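Local coordinates for nitrilotriacetate monooxygenase (Burkholderia pseudomallei, PDB 3SDO), which probably catalyses FMN-dependent monooxygenation, inserting an oxygen atom from molecular oxygen into an organic substrate, as in other members of the bacterial luciferase-like family, at residues A[29-34]-A[39-44]; A[97-102]-A[107-112]; A[224-229]-A[250-255]; A[369-374]-A[379-384]. All blocks are in the same frame, centred on the assembly; numbering follows the deposited sequence.

Interaction 1: A[29-34]-A[39-44]. With EDO (1,2-ethanediol), chain C.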
# COMPACT_ATOMS: atom_id res chain seq x y z
N PRO A 29 -9.27 10.15 -25.35
CA PRO A 29 -8.29 9.32 -26.08
C PRO A 29 -6.83 9.46 -25.66
O PRO A 29 -6.04 8.62 -26.03
CB PRO A 29 -8.46 9.75 -27.55
CG PRO A 29 -9.21 11.03 -27.53
CD PRO A 29 -10.00 11.06 -26.25
N SER A 30 -6.47 10.50 -24.92
CA SER A 30 -5.08 10.65 -24.47
C SER A 30 -4.69 9.74 -23.29
O SER A 30 -3.53 9.74 -22.86
CB SER A 30 -4.80 12.11 -24.10
OG SER A 30 -5.44 12.50 -22.87
N VAL A 31 -5.66 8.99 -22.74
CA VAL A 31 -5.38 8.01 -21.69
C VAL A 31 -5.95 6.65 -22.07
O VAL A 31 -6.88 6.58 -22.86
CB VAL A 31 -5.94 8.47 -20.30
CG1 VAL A 31 -5.36 9.84 -19.89
CG2 VAL A 31 -7.48 8.50 -20.32
N PRO A 32 -5.38 5.56 -21.52
CA PRO A 32 -6.05 4.26 -21.70
C PRO A 32 -7.38 4.22 -20.93
O PRO A 32 -7.48 4.82 -19.85
CB PRO A 32 -5.07 3.23 -21.10
CG PRO A 32 -4.05 3.97 -20.36
CD PRO A 32 -4.26 5.47 -20.56
N PRO A 33 -8.38 3.53 -21.46
CA PRO A 33 -9.69 3.47 -20.80
C PRO A 33 -9.62 2.94 -19.37
O PRO A 33 -10.37 3.41 -18.50
CB PRO A 33 -10.50 2.49 -21.67
CG PRO A 33 -9.71 2.20 -22.86
CD PRO A 33 -8.32 2.73 -22.69
N ASP A 34 -8.73 1.98 -19.11
CA ASP A 34 -8.57 1.41 -17.75
C ASP A 34 -7.48 2.13 -16.94
O ASP A 34 -6.92 1.57 -15.98
CB ASP A 34 -8.23 -0.08 -17.84
CG ASP A 34 -6.89 -0.34 -18.52
OD1 ASP A 34 -6.28 0.61 -19.03
OD2 ASP A 34 -6.46 -1.49 -18.55
N PHE A 39 -1.33 -0.07 -14.04
CA PHE A 39 -0.10 0.29 -13.32
C PHE A 39 0.92 1.02 -14.19
O PHE A 39 1.47 2.03 -13.78
CB PHE A 39 0.58 -0.92 -12.67
CG PHE A 39 1.87 -0.56 -11.96
CD1 PHE A 39 1.84 0.24 -10.82
CD2 PHE A 39 3.10 -0.98 -12.45
CE1 PHE A 39 3.03 0.63 -10.19
CE2 PHE A 39 4.27 -0.60 -11.84
CZ PHE A 39 4.24 0.20 -10.69
N ASP A 40 1.16 0.52 -15.39
CA ASP A 40 2.12 1.17 -16.27
C ASP A 40 1.75 2.62 -16.60
O ASP A 40 2.63 3.45 -16.80
CB ASP A 40 2.26 0.39 -17.56
CG ASP A 40 3.00 -0.94 -17.39
OD1 ASP A 40 3.62 -1.21 -16.33
OD2 ASP A 40 2.92 -1.71 -18.34
N PHE A 41 0.46 2.92 -16.69
CA PHE A 41 0.02 4.32 -16.84
C PHE A 41 0.48 5.20 -15.69
O PHE A 41 1.01 6.30 -15.93
CB PHE A 41 -1.49 4.38 -16.98
CG PHE A 41 -2.03 5.78 -17.09
CD1 PHE A 41 -1.91 6.49 -18.27
CD2 PHE A 41 -2.64 6.38 -16.01
CE1 PHE A 41 -2.43 7.79 -18.38
CE2 PHE A 41 -3.17 7.67 -16.12
CZ PHE A 41 -3.05 8.36 -17.30
N TYR A 42 0.28 4.75 -14.44
CA TYR A 42 0.80 5.50 -13.30
C TYR A 42 2.33 5.70 -13.35
O TYR A 42 2.81 6.78 -13.02
CB TYR A 42 0.41 4.88 -11.95
CG TYR A 42 -1.05 5.00 -11.58
CD1 TYR A 42 -1.98 4.09 -12.07
CD2 TYR A 42 -1.50 5.99 -10.73
CE1 TYR A 42 -3.30 4.18 -11.74
CE2 TYR A 42 -2.85 6.09 -10.39
CZ TYR A 42 -3.73 5.16 -10.88
OH TYR A 42 -5.06 5.23 -10.56
N VAL A 43 3.08 4.69 -13.79
CA VAL A 43 4.53 4.80 -13.93
C VAL A 43 4.90 5.88 -14.97
O VAL A 43 5.76 6.71 -14.73
CB VAL A 43 5.20 3.47 -14.33
CG1 VAL A 43 6.73 3.71 -14.53
CG2 VAL A 43 4.96 2.36 -13.27
N ASP A 44 4.24 5.84 -16.11
CA ASP A 44 4.48 6.82 -17.16
C ASP A 44 4.21 8.26 -16.68
O ASP A 44 5.07 9.15 -16.85
CB ASP A 44 3.62 6.49 -18.37
CG ASP A 44 3.68 7.55 -19.44
OD1 ASP A 44 4.44 7.35 -20.40
OD2 ASP A 44 3.00 8.57 -19.34
C1 EDO C . -2.53 -4.08 -15.56
O1 EDO C . -2.41 -2.87 -16.33
C2 EDO C . -2.73 -3.75 -14.08
O2 EDO C . -1.67 -2.93 -13.55
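Phe41 and its two partners, Val31 and Pro32, illustrate how one aromatic ring can pin a loop to the helix that follows it. The apolar contacts carry the whole pairing. CD of Pro32 comes to 3.4 Å from CD1 of Phe41, with the proline's CG a little further off, while CG1 of Val31 lies 3.8 Å from CZ of Phe41. The proline thus meets the ring near CD1 and the valine near CZ, both obliquely. Phe41 extends its ring away from the helix because CG is anti to the backbone N (chi1 178°), which carries CZ out to the valine. Val31 and Phe41 are buried; Pro32 lies nearer the surface.

Polar bonds work around this contact rather than across it. Asn38 joins loop and helix with both ends of its amide: OD1 accepts from the N of Phe41, and ND2 reaches OD1 of Asp34. At the start of the helix, the N of Phe39 donates to O2 of a bound ethanediol at 2.9 Å (155°), a molecule probably derived from the crystallisation liquor.

Contacts between subunits form the third group. The carbonyl O of Val31 accepts a bond from NH2 of Arg177 of the second subunit, and Phe39 packs on Val88 of that subunit, so both the loop and the start of the helix belong to the dimer contact. The arrangement is that of a beta-alpha connection in a TIM barrel, in which a long loop after strand 11-15 folds against helix 39-51 before the chain enters the next strand, 56-59.

Interaction 2: A[97-102]-A[107-112]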
# COMPACT_ATOMS: atom_id res chain seq x y z
N GLY A 97 0.60 9.55 -0.03
CA GLY A 97 -0.57 8.71 -0.01
C GLY A 97 -1.59 9.02 1.05
O GLY A 97 -1.27 9.28 2.21
N THR A 98 -2.85 8.99 0.65
CA THR A 98 -3.94 9.15 1.61
C THR A 98 -4.15 7.90 2.48
O THR A 98 -4.13 6.78 1.99
CB THR A 98 -5.26 9.51 0.89
OG1 THR A 98 -5.16 10.83 0.36
CG2 THR A 98 -6.46 9.43 1.83
N MET A 99 -4.36 8.10 3.77
CA MET A 99 -4.84 7.03 4.64
C MET A 99 -5.63 7.64 5.79
O MET A 99 -5.25 8.66 6.35
CB MET A 99 -3.71 6.16 5.16
CG MET A 99 -4.22 4.82 5.69
SD MET A 99 -2.88 3.76 6.22
CE MET A 99 -2.18 3.24 4.64
N SER A 100 -6.75 7.00 6.11
CA SER A 100 -7.70 7.50 7.09
C SER A 100 -7.25 7.20 8.53
O SER A 100 -6.78 6.12 8.84
CB SER A 100 -9.09 6.87 6.84
OG SER A 100 -9.79 6.67 8.06
N SER A 101 -7.45 8.18 9.40
CA SER A 101 -7.19 8.02 10.82
C SER A 101 -8.23 7.14 11.49
O SER A 101 -7.91 6.51 12.48
CB SER A 101 -7.23 9.37 11.54
OG SER A 101 -6.46 10.32 10.85
N SER A 102 -9.46 7.13 10.99
CA SER A 102 -10.55 6.41 11.69
C SER A 102 -10.56 4.92 11.39
O SER A 102 -11.04 4.13 12.20
CB SER A 102 -11.92 7.00 11.34
OG SER A 102 -11.96 8.39 11.63
N TYR A 107 -0.36 1.66 14.65
CA TYR A 107 0.86 0.85 14.51
C TYR A 107 1.07 0.40 13.07
O TYR A 107 2.20 0.42 12.56
CB TYR A 107 0.86 -0.35 15.49
CG TYR A 107 2.25 -0.93 15.75
CD1 TYR A 107 3.11 -0.35 16.70
CD2 TYR A 107 2.71 -2.04 15.06
CE1 TYR A 107 4.38 -0.89 16.96
CE2 TYR A 107 3.98 -2.58 15.29
CZ TYR A 107 4.80 -2.00 16.25
OH TYR A 107 6.05 -2.54 16.48
N ASN A 108 -0.01 0.01 12.39
CA ASN A 108 0.07 -0.40 10.99
C ASN A 108 0.39 0.77 10.06
O ASN A 108 1.16 0.62 9.12
CB ASN A 108 -1.25 -1.08 10.52
CG ASN A 108 -1.47 -2.43 11.17
OD1 ASN A 108 -0.52 -3.11 11.54
ND2 ASN A 108 -2.75 -2.83 11.32
N VAL A 109 -0.25 1.92 10.29
CA VAL A 109 0.05 3.12 9.52
C VAL A 109 1.51 3.49 9.65
O VAL A 109 2.20 3.74 8.65
CB VAL A 109 -0.86 4.29 9.96
CG1 VAL A 109 -0.43 5.62 9.26
CG2 VAL A 109 -2.34 3.95 9.63
N ALA A 110 1.99 3.52 10.87
CA ALA A 110 3.38 3.86 11.12
C ALA A 110 4.34 2.93 10.35
O ALA A 110 5.28 3.41 9.69
CB ALA A 110 3.66 3.86 12.63
N ARG A 111 4.09 1.62 10.41
CA ARG A 111 4.95 0.64 9.74
C ARG A 111 4.89 0.75 8.24
O ARG A 111 5.92 0.70 7.58
CB ARG A 111 4.56 -0.81 10.11
CG ARG A 111 4.89 -1.26 11.53
CD ARG A 111 4.66 -2.75 11.68
NE ARG A 111 5.65 -3.53 10.94
CZ ARG A 111 5.43 -4.73 10.40
NH1 ARG A 111 4.24 -5.31 10.45
NH2 ARG A 111 6.42 -5.34 9.76
N GLN A 112 3.69 0.90 7.69
CA GLN A 112 3.54 0.87 6.25
C GLN A 112 4.13 2.11 5.63
O GLN A 112 4.90 2.00 4.68
CB GLN A 112 2.07 0.64 5.82
CG GLN A 112 1.58 -0.75 6.17
CD GLN A 112 0.25 -1.09 5.54
OE1 GLN A 112 -0.64 -0.26 5.44
NE2 GLN A 112 0.10 -2.34 5.10
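Gln112 NE2 is held by two acceptors of the second subunit, OE1 of the Gln112 there and OE2 of Glu78, so the amide is fixed across the dimer. Within the subunit the methyl CE of Met99 merely packs beside OE1 of Gln112 at 3.9 Å, a van der Waals contact, the side chains of Met99 and Gln112 crossing at about a right angle.

The closer approach is between Met99 and Val109, where SD sits 3.5 Å from CG2 and the side chains run past each other in opposite directions. Met99 sends CG anti to its own N and stays extended to the sulfur; the bend comes only at the last torsion (chi3 -74°), which turns CE away from Val109 and toward Gln112. A flexible thioether thus meets two helix residues one turn apart, with no hydrogen bond needed between strand and helix.

Just past the strand, the N of Ser102 makes a weak bond of 3.0 Å to OG of Ser100, where the chain begins to turn toward the helix. Thr98, whose OG1 is bonded to ND2 of Asn127, is predicted to bind FMN, and the side chain of Met99 lies about 6 Å from that of Asp61, another residue predicted to bind FMN.

Strand 94-100 and helix 106-119 are the first two elements of a beta-alpha-beta unit completed by strand 124-129. Val109 also touches Trp126 on that third element and His157 of helix 150-165, while Ile80 of helix 79-88 packs on both Met99 and Gln112.

Interaction 3: A[224-229]-A[250-255]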
# COMPACT_ATOMS: atom_id res chain seq x y z
N ASP A 224 -12.02 23.44 12.80
CA ASP A 224 -11.20 22.42 13.46
C ASP A 224 -10.12 21.88 12.50
O ASP A 224 -9.00 21.59 12.91
CB ASP A 224 -12.05 21.25 13.94
CG ASP A 224 -12.93 21.60 15.13
OD1 ASP A 224 -12.76 22.67 15.74
OD2 ASP A 224 -13.81 20.78 15.45
N GLY A 225 -10.50 21.70 11.23
CA GLY A 225 -9.56 21.23 10.20
C GLY A 225 -8.34 22.13 10.08
O GLY A 225 -7.20 21.67 10.06
N ILE A 226 -8.57 23.43 10.01
CA ILE A 226 -7.49 24.41 9.88
C ILE A 226 -6.59 24.39 11.11
O ILE A 226 -5.37 24.45 11.01
CB ILE A 226 -8.06 25.82 9.61
CG1 ILE A 226 -8.62 25.86 8.19
CG2 ILE A 226 -6.98 26.91 9.77
CD1 ILE A 226 -9.45 27.10 7.88
N ASP A 227 -7.21 24.29 12.28
CA ASP A 227 -6.46 24.24 13.51
C ASP A 227 -5.59 22.98 13.61
O ASP A 227 -4.43 23.04 14.04
CB ASP A 227 -7.41 24.30 14.69
CG ASP A 227 -6.71 24.70 15.96
OD1 ASP A 227 -6.04 25.76 15.96
OD2 ASP A 227 -6.80 23.93 16.94
N LEU A 228 -6.14 21.83 13.24
CA LEU A 228 -5.33 20.63 13.21
C LEU A 228 -4.16 20.82 12.25
O LEU A 228 -3.05 20.45 12.58
CB LEU A 228 -6.16 19.40 12.82
CG LEU A 228 -5.43 18.06 12.82
CD1 LEU A 228 -4.79 17.76 14.15
CD2 LEU A 228 -6.40 16.94 12.39
N ALA A 229 -4.41 21.41 11.08
CA ALA A 229 -3.33 21.62 10.09
C ALA A 229 -2.21 22.48 10.66
O ALA A 229 -1.03 22.17 10.52
CB ALA A 229 -3.88 22.23 8.79
N TYR A 250 -4.93 30.56 3.24
CA TYR A 250 -3.49 30.67 3.43
C TYR A 250 -3.19 31.39 4.75
O TYR A 250 -2.39 30.90 5.55
CB TYR A 250 -2.85 31.39 2.23
CG TYR A 250 -1.34 31.49 2.22
CD1 TYR A 250 -0.68 32.50 2.91
CD2 TYR A 250 -0.58 30.64 1.43
CE1 TYR A 250 0.73 32.61 2.88
CE2 TYR A 250 0.81 30.75 1.38
CZ TYR A 250 1.46 31.73 2.10
OH TYR A 250 2.84 31.82 2.05
N ARG A 251 -3.83 32.53 4.97
CA ARG A 251 -3.61 33.36 6.17
C ARG A 251 -4.01 32.64 7.45
O ARG A 251 -3.31 32.73 8.45
CB ARG A 251 -4.36 34.71 6.07
CG ARG A 251 -3.77 35.66 5.02
CD ARG A 251 -4.15 37.13 5.22
NE ARG A 251 -5.52 37.42 4.78
CZ ARG A 251 -6.60 37.46 5.57
NH1 ARG A 251 -6.51 37.23 6.88
NH2 ARG A 251 -7.78 37.74 5.03
N ARG A 252 -5.13 31.92 7.42
CA ARG A 252 -5.60 31.18 8.59
C ARG A 252 -4.69 30.02 8.97
O ARG A 252 -4.41 29.80 10.16
CB ARG A 252 -7.04 30.68 8.37
CG ARG A 252 -8.04 31.79 8.18
CD ARG A 252 -9.43 31.25 7.86
NE ARG A 252 -10.02 30.58 9.01
CZ ARG A 252 -11.08 29.77 8.95
NH1 ARG A 252 -11.64 29.49 7.77
NH2 ARG A 252 -11.57 29.22 10.06
N VAL A 253 -4.21 29.28 7.96
CA VAL A 253 -3.33 28.13 8.20
C VAL A 253 -2.00 28.62 8.80
O VAL A 253 -1.48 28.06 9.79
CB VAL A 253 -3.06 27.33 6.91
CG1 VAL A 253 -1.85 26.36 7.11
CG2 VAL A 253 -4.36 26.60 6.47
N LYS A 254 -1.45 29.67 8.23
CA LYS A 254 -0.20 30.23 8.74
C LYS A 254 -0.36 30.76 10.16
O LYS A 254 0.50 30.50 11.01
CB LYS A 254 0.34 31.31 7.79
CG LYS A 254 0.71 30.77 6.40
CD LYS A 254 2.10 30.14 6.28
CE LYS A 254 2.31 29.68 4.81
NZ LYS A 254 3.60 29.07 4.47
N ALA A 255 -1.44 31.48 10.45
CA ALA A 255 -1.67 31.97 11.83
C ALA A 255 -1.90 30.80 12.79
O ALA A 255 -1.43 30.81 13.93
CB ALA A 255 -2.86 32.94 11.88
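Ile226 meets Arg252 and Val253 where two helices of the TIM barrel, 223-232 and 243-259, consecutive in the chain with strand 235-238 between them, pack together. The helices approach closely here, the CA atoms of Ile226 and Val253 being 5.8 Å apart, and the isoleucine touches the partner helix with both branches.

From CB, which points toward the partner helix, the side chain divides. CG2 settles on backbone as much as on side chains: it is 3.9 Å from the carbonyl O of Arg252, 4.0 Å from CB of Arg252 and 4.2 Å from CG2 of Val253. CG1 takes the other direction, beside the backbone N (chi1 -71°), and delivers CD1 to the arginine's guanidinium group. Arg252 in turn bends at chi3 (70°), and the two side chains cross at about a right angle. Its charge is met by Asp223, whose OD1 forms a salt bridge with NH2, so the arginine's flat end is held by an acid through NH2 and covered on one face by a methyl group. That methyl, CD1 of Ile226, stands above the centre of the group, 3.3 Å from CZ of Arg252.

Interaction 4: A[369-374]-A[379-384]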
# COMPACT_ATOMS: atom_id res chain seq x y z
N GLU A 369 -11.64 30.16 -15.17
CA GLU A 369 -11.25 30.65 -16.48
C GLU A 369 -9.90 31.36 -16.45
O GLU A 369 -9.21 31.40 -17.47
CB GLU A 369 -12.34 31.52 -17.13
CG GLU A 369 -12.42 32.99 -16.70
CD GLU A 369 -13.26 33.81 -17.67
OE1 GLU A 369 -14.11 33.20 -18.37
OE2 GLU A 369 -13.07 35.05 -17.75
N ALA A 370 -9.50 31.87 -15.28
CA ALA A 370 -8.16 32.47 -15.10
C ALA A 370 -7.03 31.45 -15.33
O ALA A 370 -5.93 31.85 -15.72
CB ALA A 370 -8.02 33.14 -13.71
N PHE A 371 -7.31 30.15 -15.13
CA PHE A 371 -6.32 29.10 -15.41
C PHE A 371 -6.57 28.37 -16.76
O PHE A 371 -6.06 27.27 -16.97
CB PHE A 371 -6.26 28.08 -14.26
CG PHE A 371 -5.72 28.64 -12.98
CD1 PHE A 371 -4.37 28.89 -12.83
CD2 PHE A 371 -6.56 28.91 -11.92
CE1 PHE A 371 -3.87 29.42 -11.65
CE2 PHE A 371 -6.06 29.44 -10.74
CZ PHE A 371 -4.70 29.68 -10.61
N ILE A 372 -7.33 29.01 -17.65
CA ILE A 372 -7.56 28.51 -19.01
C ILE A 372 -7.11 29.56 -20.02
O ILE A 372 -7.68 30.66 -20.10
CB ILE A 372 -9.07 28.17 -19.23
CG1 ILE A 372 -9.53 27.11 -18.21
CG2 ILE A 372 -9.33 27.65 -20.62
CD1 ILE A 372 -11.09 26.93 -18.18
N GLY A 373 -6.06 29.25 -20.78
CA GLY A 373 -5.52 30.21 -21.76
C GLY A 373 -4.11 29.85 -22.20
O GLY A 373 -3.74 28.69 -22.17
N THR A 374 -3.34 30.86 -22.58
CA THR A 374 -1.99 30.62 -23.07
C THR A 374 -1.02 30.31 -21.94
O THR A 374 -1.27 30.69 -20.77
CB THR A 374 -1.44 31.84 -23.79
OG1 THR A 374 -1.35 32.91 -22.84
CG2 THR A 374 -2.36 32.22 -25.00
N ALA A 379 0.67 31.05 -16.50
CA ALA A 379 1.83 31.27 -15.61
C ALA A 379 1.68 32.56 -14.79
O ALA A 379 1.98 32.57 -13.59
CB ALA A 379 3.16 31.27 -16.40
N SER A 380 1.22 33.63 -15.45
CA SER A 380 1.00 34.91 -14.79
C SER A 380 0.01 34.78 -13.62
O SER A 380 0.22 35.40 -12.58
CB SER A 380 0.53 35.98 -15.78
OG SER A 380 1.60 36.41 -16.62
N GLU A 381 -1.03 33.98 -13.78
CA GLU A 381 -2.04 33.79 -12.72
C GLU A 381 -1.45 32.98 -11.56
O GLU A 381 -1.68 33.30 -10.40
CB GLU A 381 -3.28 33.10 -13.30
CG GLU A 381 -4.40 32.86 -12.31
CD GLU A 381 -5.09 34.13 -11.83
OE1 GLU A 381 -4.76 35.24 -12.28
OE2 GLU A 381 -6.00 34.00 -10.97
N MET A 382 -0.68 31.94 -11.87
CA MET A 382 0.03 31.19 -10.82
C MET A 382 0.97 32.09 -10.05
O MET A 382 1.04 32.02 -8.82
CB MET A 382 0.81 30.00 -11.39
CG MET A 382 -0.10 28.92 -12.00
SD MET A 382 0.81 27.58 -12.82
CE MET A 382 -0.60 26.80 -13.62
N ILE A 383 1.71 32.93 -10.78
CA ILE A 383 2.62 33.89 -10.16
C ILE A 383 1.84 34.84 -9.28
O ILE A 383 2.26 35.15 -8.17
CB ILE A 383 3.43 34.66 -11.21
CG1 ILE A 383 4.53 33.74 -11.79
CG2 ILE A 383 3.99 36.00 -10.61
CD1 ILE A 383 5.14 34.20 -13.15
N ARG A 384 0.68 35.28 -9.75
CA ARG A 384 -0.16 36.17 -8.96
C ARG A 384 -0.57 35.53 -7.63
O ARG A 384 -0.47 36.17 -6.57
CB ARG A 384 -1.41 36.57 -9.75
CG ARG A 384 -2.37 37.46 -8.97
CD ARG A 384 -3.49 38.00 -9.82
NE ARG A 384 -4.61 37.08 -9.86
CZ ARG A 384 -5.66 37.10 -9.05
NH1 ARG A 384 -5.76 38.01 -8.09
NH2 ARG A 384 -6.63 36.19 -9.20
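Phe371 and Glu381 form the tight part of this contact, and the part that touches is the aliphatic stem of the glutamate. CG of Glu381 sits over one face of the ring, 3.8 Å from the centroid of Phe371 and 24° off its normal, a CH-pi contact displaced toward the rim. Met382 comes from another direction: its CG lies near the ring plane, 3.8 Å from CE1 of Phe371. Trp385 adds an edge-to-face contact to the same ring, which is buried between helix 375-387 and Ile273 of strand 268-277. This is a beta-alpha step of the TIM barrel with a very short connection, and Thr374 takes the N-cap position, its OG1 bonded to the N of Ala377.

The other side is more open and more polar. A bend at chi2 (69°) lifts the carboxylate of Glu381 away from the ring, and only CB of partly exposed Ala370 meets it across the contact, 3.5 Å from OE2 of Glu381. Arg384, one turn on, grips the carboxylate side-on in a salt bridge, NE to OE1 at 3.0 Å and NH2 to OE2 at 2.9 Å. Both oxygens lie close to the guanidinium plane, OE2 being met on its syn side and OE1 from above the carboxylate plane. OE2 also takes a bond from NE1 of Trp385, while Arg384 forms a cation-pi contact with Phe243.

How the interactions relate
All four contacts belong to one luciferase-like TIM barrel, spread around it without touching. Interactions 1, 2 and 4 each join a strand end or loop to the helix that follows; interaction 3 joins two helices. Interactions 2 and 4 reach the same curled sheet from opposite sides of the chain's centre, about 36 Å apart between centres. Interactions 1 to 3 are buried contacts, interaction 4 only partly so. None has a hydrogen bond across its segments: the polar groups find their partners outside the pairing or within one segment, in the second subunit for interactions 1 and 2, in acid-arginine pairs for interactions 3 and 4. Interactions 2 and 3 lie nearest the predicted FMN site.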